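Local structure of sulfoquinovosidase (Escherichia coli, 5AEG) at residues C132-S137 with T180-P185; L148-Q153 with I424-W429. The protein hydrolyses sulfoquinovosyl diacylglycerides and simpler sulfoquinovosides such as sulfoquinovosyl glycerol, releasing sulfoquinovose for use as a source of carbon and sulfur. All coordinates share one frame; numbering follows the deposited sequence.

Contact 1: C132-S137 with T180-P185; sequences CGEQFS and TFFPQP
Glu134 is joined to Phe182 by a short, nearly straight backbone bond, Glu134 N to Phe182 O (2.7 Å), while Gln184 N gives a weak one to Cys132 O. Between these bonds Gly133 faces Pro183 as an antiparallel non-hydrogen-bonded pair; with positive phi, and Phe182 O 3.3 Å from Gly133 CA, a CB there would clash. The Glu134 side chain runs out fully extended. Its CB packs on Phe182 CB at 4.0 Å, OE1 reaches the edge of the Phe181 ring, 3.5 Å from CE1 and in the ring plane, and OE2 bonds to His501. Phe136 CZ meets Phe181 CE1 at 3.7 Å, the two ring planes almost perpendicular. Thr180 OG1 donates to Glu134 O (2.7 Å) in the carbonyl plane and accepts from Phe182 N, a placement that follows from OG1 lying anti to the Thr180 backbone N (chi1 175°). A valine here would remove that hydroxyl and is likely to leave both buried backbone atoms without their mate. The hydroxyl-to-N bond defines an ST turn in this GH31 N-terminal galactose mutarotase-like domain; the Phe181 side chain within it lies about 4 Å from those of Asp472, the inferred proton donor, and Glu408, an active-site residue by similarity.

Contact 2: L148-Q153 with I424-W429; sequences LWTSEQ and IMHNAW. With CA (calcium ion), chain D.
Thr150 and Asn427 mark the closest backbone approach, with their CA atoms 5.7 Å apart where the irregular 148-153 segment passes one side of helix 424-429. No main-chain atoms pair across this gap; two adjacent helix side chains bridge it instead. The amide of Asn427 spans the backbone of Trp149: OD1 accepts from Thr150 N at 2.9 Å in an almost straight bond (172°), whereas ND2 donates to Leu148 O at 3.2 Å in a more bent one. Binding an N-H and a C=O together fixes which way round the amide lies. His426 takes the carbonyl two residues further on, its NE2 donating to Thr150 O at 2.6 Å with that oxygen in the imidazole plane. With CG anti to its own backbone N (chi1 172°), the imidazole is swung over the indole of Trp149 as an offset stack, ring centroids 4.3 Å apart and planes tilted by 19°. His426 CD2 lies above the rim of the indole, 3.3 Å from Trp149 CE2, and Asn427 OD1 sits over the same face. The methyl CG2 of Thr150 packs against His426 NE2. At the far side of the imidazole ND1 is bonded to Leu410 O; two carbonyl partners suggest that the ring may be doubly protonated. Phe55 adds an edge-to-face contact with Trp149 and also meets His426. The arrangement thus fastens the segment between strand 145-148 and helix 162-169, in the N-terminal domain, to helix 422-444 of the TIM barrel, while Leu148 and Thr150 also touch Pro183 of strand 183-184.

The four segments alternate along the chain, and the centres of contacts 1 and 2 lie about 10 Å apart. Segments 148-153 and 180-185 join them directly: Thr180 O is 3.2 Å from Ser151 N, a probable hydrogen bond, and Thr150 OG1 makes a weak one with Phe181 O at 2.9 Å. Further on, Gln153 packs against both Phe136 and Phe181 of contact 1, its CB 3.4 Å from Phe181 CE2. Gln153 also belongs to the calcium site with Gly154, Asp472 and Asp481, so the metal ties contact 2 to the inferred proton donor. The side chain of Thr150 comes within about 3 Å of that of Glu408, an active-site residue by similarity; with Phe181 beside Asp472, both contacts probably border the active site.

Contact 1: C132-S137 with T180-P185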
ATOM      1  N   CYS A 132       9.743  -0.519  -3.089  1.00 19.84           N
ATOM      2  CA  CYS A 132       9.654  -1.479  -2.001  1.00 18.96           C
ATOM      3  C   CYS A 132       8.281  -1.524  -1.380  1.00 19.33           C
ATOM      4  O   CYS A 132       8.148  -1.864  -0.183  1.00 19.93           O
ATOM      5  CB  CYS A 132      10.751  -1.381  -0.958  1.00 18.59           C
ATOM      6  SG  CYS A 132      12.417  -1.951  -1.442  1.00 21.93           S
ATOM      7  N   GLY A 133       7.261  -1.311  -2.194  1.00 19.85           N
ATOM      8  CA  GLY A 133       5.858  -1.333  -1.766  1.00 19.00           C
ATOM      9  C   GLY A 133       5.438   0.012  -1.240  1.00 20.15           C
ATOM     10  O   GLY A 133       5.723   1.054  -1.868  1.00 20.19           O
ATOM     11  N   GLU A 134       4.750   0.012  -0.094  1.00 18.35           N
ATOM     12  CA  GLU A 134       4.204   1.242   0.504  1.00 18.12           C
ATOM     13  C   GLU A 134       5.073   1.580   1.703  1.00 17.74           C
ATOM     14  O   GLU A 134       5.019   0.923   2.752  1.00 17.03           O
ATOM     15  CB  GLU A 134       2.730   1.043   0.883  1.00 16.96           C
ATOM     16  CG  GLU A 134       1.992   2.358   1.312  1.00 17.51           C
ATOM     17  CD  GLU A 134       0.554   2.101   1.598  1.00 18.95           C
ATOM     18  OE1 GLU A 134       0.227   0.871   1.730  1.00 19.90           O
ATOM     19  OE2 GLU A 134      -0.264   3.041   1.535  1.00 16.66           O
ATOM     20  N   GLN A 135       5.849   2.648   1.546  1.00 17.96           N
ATOM     21  CA  GLN A 135       6.777   3.175   2.475  1.00 16.62           C
ATOM     22  C   GLN A 135       6.304   4.529   3.011  1.00 18.55           C
ATOM     23  O   GLN A 135       5.903   5.394   2.260  1.00 16.94           O
ATOM     24  CB  GLN A 135       8.143   3.279   1.832  1.00 17.35           C
ATOM     25  CG  GLN A 135       8.729   1.887   1.481  1.00 18.16           C
ATOM     26  CD  GLN A 135       8.991   1.025   2.723  1.00 16.94           C
ATOM     27  OE1 GLN A 135       9.210   1.535   3.855  1.00 18.97           O
ATOM     28  NE2 GLN A 135       9.073  -0.270   2.514  1.00 18.41           N
ATOM     29  N   PHE A 136       6.262   4.636   4.329  1.00 17.92           N
ATOM     30  CA  PHE A 136       5.635   5.807   4.939  1.00 17.03           C
ATOM     31  C   PHE A 136       6.584   6.844   5.527  1.00 19.84           C
ATOM     32  O   PHE A 136       6.144   7.957   5.817  1.00 18.58           O
ATOM     33  CB  PHE A 136       4.676   5.292   6.051  1.00 18.07           C
ATOM     34  CG  PHE A 136       3.438   4.622   5.569  1.00 17.69           C
ATOM     35  CD1 PHE A 136       3.441   3.244   5.326  1.00 17.72           C
ATOM     36  CD2 PHE A 136       2.228   5.311   5.474  1.00 19.76           C
ATOM     37  CE1 PHE A 136       2.324   2.589   4.903  1.00 17.35           C
ATOM     38  CE2 PHE A 136       1.103   4.660   5.099  1.00 16.66           C
ATOM     39  CZ  PHE A 136       1.156   3.294   4.793  1.00 16.87           C
ATOM     40  N   SER A 137       7.855   6.503   5.806  1.00 16.48           N
ATOM     41  CA  SER A 137       8.840   7.448   6.303  1.00 18.21           C
ATOM     42  C   SER A 137       9.873   7.926   5.278  1.00 19.23           C
ATOM     43  O   SER A 137      10.495   8.990   5.448  1.00 19.90           O
ATOM     44  CB  SER A 137       9.635   6.834   7.484  1.00 18.42           C
ATOM     45  OG  SER A 137       8.786   6.558   8.600  1.00 19.85           O
ATOM     46  N   THR A 180       5.368  -1.641   7.625  1.00 18.53           N
ATOM     47  CA  THR A 180       4.273  -1.498   6.699  1.00 17.99           C
ATOM     48  C   THR A 180       3.526  -2.783   6.482  1.00 17.97           C
ATOM     49  O   THR A 180       4.096  -3.893   6.552  1.00 19.21           O
ATOM     50  CB  THR A 180       4.847  -0.995   5.307  1.00 19.33           C
ATOM     51  OG1 THR A 180       3.826  -0.942   4.314  1.00 17.01           O
ATOM     52  CG2 THR A 180       5.996  -1.834   4.802  1.00 20.49           C
ATOM     53  N   PHE A 181       2.290  -2.588   6.104  1.00 20.33           N
ATOM     54  CA  PHE A 181       1.433  -3.637   5.719  1.00 21.37           C
ATOM     55  C   PHE A 181       1.554  -4.019   4.234  1.00 20.10           C
ATOM     56  O   PHE A 181       0.876  -4.939   3.850  1.00 17.07           O
ATOM     57  CB  PHE A 181      -0.034  -3.412   6.102  1.00 22.94           C
ATOM     58  CG  PHE A 181      -0.471  -1.993   6.114  1.00 20.33           C
ATOM     59  CD1 PHE A 181      -0.386  -1.242   4.975  1.00 24.67           C
ATOM     60  CD2 PHE A 181      -0.903  -1.412   7.298  1.00 21.82           C
ATOM     61  CE1 PHE A 181      -0.682   0.126   5.007  1.00 23.70           C
ATOM     62  CE2 PHE A 181      -1.273  -0.014   7.344  1.00 21.65           C
ATOM     63  CZ  PHE A 181      -1.066   0.728   6.212  1.00 23.18           C
ATOM     64  N   PHE A 182       2.388  -3.321   3.442  1.00 18.62           N
ATOM     65  CA  PHE A 182       2.522  -3.610   1.993  1.00 19.10           C
ATOM     66  C   PHE A 182       4.010  -3.382   1.680  1.00 19.02           C
ATOM     67  O   PHE A 182       4.332  -2.507   0.896  1.00 19.37           O
ATOM     68  CB  PHE A 182       1.580  -2.729   1.178  1.00 17.55           C
ATOM     69  CG  PHE A 182       1.409  -3.106  -0.284  1.00 17.20           C
ATOM     70  CD1 PHE A 182       2.304  -3.964  -0.992  1.00 18.07           C
ATOM     71  CD2 PHE A 182       0.411  -2.489  -0.989  1.00 20.60           C
ATOM     72  CE1 PHE A 182       2.090  -4.219  -2.310  1.00 17.99           C
ATOM     73  CE2 PHE A 182       0.157  -2.794  -2.331  1.00 18.83           C
ATOM     74  CZ  PHE A 182       1.041  -3.624  -2.978  1.00 17.95           C
ATOM     75  N   PRO A 183       4.919  -4.161   2.298  1.00 17.51           N
ATOM     76  CA  PRO A 183       6.283  -4.154   1.802  1.00 18.91           C
ATOM     77  C   PRO A 183       6.289  -5.010   0.526  1.00 18.36           C
ATOM     78  O   PRO A 183       5.425  -5.865   0.353  1.00 20.06           O
ATOM     79  CB  PRO A 183       7.089  -4.872   2.905  1.00 17.67           C
ATOM     80  CG  PRO A 183       6.075  -5.869   3.452  1.00 17.90           C
ATOM     81  CD  PRO A 183       4.700  -5.286   3.221  1.00 17.64           C
ATOM     82  N   GLN A 184       7.199  -4.757  -0.393  1.00 19.16           N
ATOM     83  CA  GLN A 184       7.260  -5.583  -1.592  1.00 19.41           C
ATOM     84  C   GLN A 184       8.744  -5.635  -2.034  1.00 19.36           C
ATOM     85  O   GLN A 184       9.410  -4.622  -2.005  1.00 17.45           O
ATOM     86  CB  GLN A 184       6.388  -5.058  -2.733  1.00 18.43           C
ATOM     87  CG  GLN A 184       6.268  -6.119  -3.860  1.00 20.75           C
ATOM     88  CD  GLN A 184       5.278  -5.782  -4.908  1.00 21.88           C
ATOM     89  OE1 GLN A 184       4.115  -5.568  -4.599  1.00 21.67           O
ATOM     90  NE2 GLN A 184       5.704  -5.761  -6.148  1.00 22.33           N
ATOM     91  N   PRO A 185       9.230  -6.833  -2.523  1.00 18.68           N
ATOM     92  CA  PRO A 185      10.652  -6.990  -2.896  1.00 18.32           C
ATOM     93  C   PRO A 185      10.890  -6.568  -4.334  1.00 20.46           C
ATOM     94  O   PRO A 185      11.287  -7.376  -5.175  1.00 19.19           O
ATOM     95  CB  PRO A 185      10.904  -8.493  -2.647  1.00 18.20           C
ATOM     96  CG  PRO A 185       9.606  -9.092  -2.945  1.00 20.00           C
ATOM     97  CD  PRO A 185       8.576  -8.129  -2.355  1.00 19.24           C
TER

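Contact 2: L148-Q153 with I424-W429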
ATOM      1  N   LEU A 148      11.625  -6.355   4.827  1.00 18.24           N
ATOM      2  CA  LEU A 148      10.417  -6.554   4.058  1.00 18.75           C
ATOM      3  C   LEU A 148       9.588  -7.711   4.643  1.00 24.09           C
ATOM      4  O   LEU A 148       9.694  -8.912   4.220  1.00 20.44           O
ATOM      5  CB  LEU A 148      10.772  -6.876   2.604  1.00 19.70           C
ATOM      6  CG  LEU A 148      11.563  -5.720   1.928  1.00 21.01           C
ATOM      7  CD1 LEU A 148      12.041  -6.171   0.543  1.00 21.66           C
ATOM      8  CD2 LEU A 148      10.808  -4.372   1.839  1.00 20.10           C
ATOM      9  N   TRP A 149       8.695  -7.344   5.561  1.00 20.39           N
ATOM     10  CA  TRP A 149       7.897  -8.296   6.274  1.00 20.71           C
ATOM     11  C   TRP A 149       6.570  -7.638   6.609  1.00 19.85           C
ATOM     12  O   TRP A 149       6.576  -6.626   7.313  1.00 21.03           O
ATOM     13  CB  TRP A 149       8.664  -8.681   7.489  1.00 19.75           C
ATOM     14  CG  TRP A 149       7.947  -9.707   8.324  1.00 23.41           C
ATOM     15  CD1 TRP A 149       7.179  -9.481   9.455  1.00 25.26           C
ATOM     16  CD2 TRP A 149       7.873 -11.113   8.077  1.00 23.19           C
ATOM     17  NE1 TRP A 149       6.663 -10.671   9.924  1.00 24.86           N
ATOM     18  CE2 TRP A 149       7.064 -11.686   9.111  1.00 24.46           C
ATOM     19  CE3 TRP A 149       8.454 -11.962   7.125  1.00 22.00           C
ATOM     20  CZ2 TRP A 149       6.843 -13.062   9.197  1.00 23.55           C
ATOM     21  CZ3 TRP A 149       8.225 -13.356   7.218  1.00 21.72           C
ATOM     22  CH2 TRP A 149       7.426 -13.870   8.239  1.00 24.68           C
ATOM     23  N   THR A 150       5.480  -8.139   6.055  1.00 17.49           N
ATOM     24  CA  THR A 150       4.156  -7.497   6.248  1.00 20.20           C
ATOM     25  C   THR A 150       3.758  -7.591   7.698  1.00 20.88           C
ATOM     26  O   THR A 150       4.011  -8.621   8.369  1.00 19.59           O
ATOM     27  CB  THR A 150       3.038  -7.966   5.278  1.00 21.54           C
ATOM     28  OG1 THR A 150       1.968  -7.052   5.433  1.00 22.05           O
ATOM     29  CG2 THR A 150       2.584  -9.397   5.511  1.00 22.38           C
ATOM     30  N   SER A 151       3.265  -6.490   8.242  1.00 19.62           N
ATOM     31  CA  SER A 151       2.929  -6.385   9.652  1.00 21.68           C
ATOM     32  C   SER A 151       2.003  -5.212   9.895  1.00 21.77           C
ATOM     33  O   SER A 151       1.659  -4.462   8.955  1.00 17.54           O
ATOM     34  CB  SER A 151       4.157  -6.204  10.543  1.00 21.26           C
ATOM     35  OG  SER A 151       4.767  -4.882  10.566  1.00 19.54           O
ATOM     36  N   GLU A 152       1.565  -5.075  11.144  1.00 20.32           N
ATOM     37  CA  GLU A 152       0.966  -3.770  11.509  1.00 19.40           C
ATOM     38  C   GLU A 152       1.974  -2.696  11.199  1.00 17.29           C
ATOM     39  O   GLU A 152       3.213  -2.837  11.271  1.00 19.65           O
ATOM     40  CB  GLU A 152       0.535  -3.674  12.943  1.00 22.19           C
ATOM     41  CG  GLU A 152      -0.461  -4.758  13.377  1.00 24.98           C
ATOM     42  CD  GLU A 152      -1.578  -4.902  12.401  1.00 28.14           C
ATOM     43  OE1 GLU A 152      -2.166  -3.818  12.063  1.00 28.79           O
ATOM     44  OE2 GLU A 152      -1.841  -6.062  11.919  1.00 25.94           O
ATOM     45  N   GLN A 153       1.445  -1.528  10.856  1.00 18.46           N
ATOM     46  CA  GLN A 153       2.266  -0.459  10.347  1.00 16.76           C
ATOM     47  C   GLN A 153       2.950   0.426  11.454  1.00 19.44           C
ATOM     48  O   GLN A 153       3.895   1.160  11.188  1.00 17.61           O
ATOM     49  CB  GLN A 153       1.288   0.378   9.489  1.00 19.64           C
ATOM     50  CG  GLN A 153       1.955   1.460   8.624  1.00 20.32           C
ATOM     51  CD  GLN A 153       1.593   2.824   9.089  1.00 23.12           C
ATOM     52  OE1 GLN A 153       1.063   3.005  10.181  1.00 20.18           O
ATOM     53  NE2 GLN A 153       1.857   3.804   8.258  1.00 22.10           N
ATOM     54  N   ILE A 424       6.812 -18.547   4.844  1.00 24.34           N
ATOM     55  CA  ILE A 424       6.760 -18.180   3.468  1.00 25.77           C
ATOM     56  C   ILE A 424       5.392 -17.639   3.039  1.00 25.94           C
ATOM     57  O   ILE A 424       5.282 -16.713   2.197  1.00 23.30           O
ATOM     58  CB  ILE A 424       7.153 -19.408   2.556  1.00 27.88           C
ATOM     59  CG1 ILE A 424       8.600 -19.919   2.884  1.00 35.12           C
ATOM     60  CG2 ILE A 424       6.956 -19.118   1.062  1.00 28.42           C
ATOM     61  CD1 ILE A 424       9.733 -19.013   2.562  1.00 34.33           C
ATOM     62  N   MET A 425       4.318 -18.213   3.535  1.00 23.39           N
ATOM     63  CA  MET A 425       2.982 -17.719   3.130  1.00 23.21           C
ATOM     64  C   MET A 425       2.586 -16.344   3.720  1.00 22.18           C
ATOM     65  O   MET A 425       1.736 -15.669   3.151  1.00 22.86           O
ATOM     66  CB  MET A 425       1.906 -18.752   3.508  1.00 26.64           C
ATOM     67  CG  MET A 425       1.920 -20.058   2.647  1.00 26.69           C
ATOM     68  SD  MET A 425       1.982 -19.813   0.869  1.00 30.48           S
ATOM     69  CE  MET A 425       0.542 -18.849   0.628  1.00 29.90           C
ATOM     70  N   HIS A 426       3.192 -15.992   4.833  1.00 21.26           N
ATOM     71  CA  HIS A 426       2.823 -14.772   5.582  1.00 23.05           C
ATOM     72  C   HIS A 426       2.855 -13.540   4.666  1.00 22.33           C
ATOM     73  O   HIS A 426       1.842 -12.860   4.498  1.00 21.20           O
ATOM     74  CB  HIS A 426       3.769 -14.586   6.729  1.00 21.76           C
ATOM     75  CG  HIS A 426       3.600 -13.276   7.423  1.00 23.89           C
ATOM     76  ND1 HIS A 426       2.572 -13.022   8.306  1.00 21.80           N
ATOM     77  CD2 HIS A 426       4.292 -12.118   7.297  1.00 23.48           C
ATOM     78  CE1 HIS A 426       2.674 -11.765   8.725  1.00 25.05           C
ATOM     79  NE2 HIS A 426       3.685 -11.195   8.097  1.00 24.70           N
ATOM     80  N   ASN A 427       3.959 -13.369   3.951  1.00 21.39           N
ATOM     81  CA  ASN A 427       4.125 -12.197   3.047  1.00 20.20           C
ATOM     82  C   ASN A 427       3.277 -12.309   1.804  1.00 23.47           C
ATOM     83  O   ASN A 427       2.895 -11.297   1.212  1.00 20.78           O
ATOM     84  CB  ASN A 427       5.584 -12.004   2.642  1.00 20.44           C
ATOM     85  CG  ASN A 427       6.385 -11.271   3.670  1.00 21.69           C
ATOM     86  OD1 ASN A 427       5.862 -10.665   4.585  1.00 22.20           O
ATOM     87  ND2 ASN A 427       7.690 -11.304   3.515  1.00 21.81           N
ATOM     88  N   ALA A 428       2.896 -13.528   1.393  1.00 22.34           N
ATOM     89  CA  ALA A 428       2.001 -13.704   0.218  1.00 22.32           C
ATOM     90  C   ALA A 428       0.508 -13.564   0.526  1.00 19.41           C
ATOM     91  O   ALA A 428      -0.339 -13.533  -0.391  1.00 21.69           O
ATOM     92  CB  ALA A 428       2.271 -15.099  -0.422  1.00 23.70           C
ATOM     93  N   TRP A 429       0.174 -13.515   1.814  1.00 21.22           N
ATOM     94  CA  TRP A 429      -1.248 -13.530   2.205  1.00 21.24           C
ATOM     95  C   TRP A 429      -2.054 -12.324   1.616  1.00 23.75           C
ATOM     96  O   TRP A 429      -3.171 -12.470   1.136  1.00 21.38           O
ATOM     97  CB  TRP A 429      -1.439 -13.525   3.718  1.00 24.60           C
ATOM     98  CG  TRP A 429      -2.615 -14.314   4.165  1.00 23.91           C
ATOM     99  CD1 TRP A 429      -3.763 -13.863   4.670  1.00 27.91           C
ATOM    100  CD2 TRP A 429      -2.753 -15.759   4.051  1.00 25.03           C
ATOM    101  NE1 TRP A 429      -4.624 -14.940   4.980  1.00 26.01           N
ATOM    102  CE2 TRP A 429      -4.028 -16.104   4.575  1.00 27.34           C
ATOM    103  CE3 TRP A 429      -1.888 -16.765   3.649  1.00 24.87           C
ATOM    104  CZ2 TRP A 429      -4.474 -17.458   4.676  1.00 28.82           C
ATOM    105  CZ3 TRP A 429      -2.345 -18.154   3.687  1.00 27.49           C
ATOM    106  CH2 TRP A 429      -3.616 -18.467   4.238  1.00 25.85           C
TER
HETATM  107 CA    CA D1680       0.010   4.028  12.013  1.00 18.04          CA
HETATM  108  O   HOH W   1      -1.428   4.922  13.696  1.00 18.24           O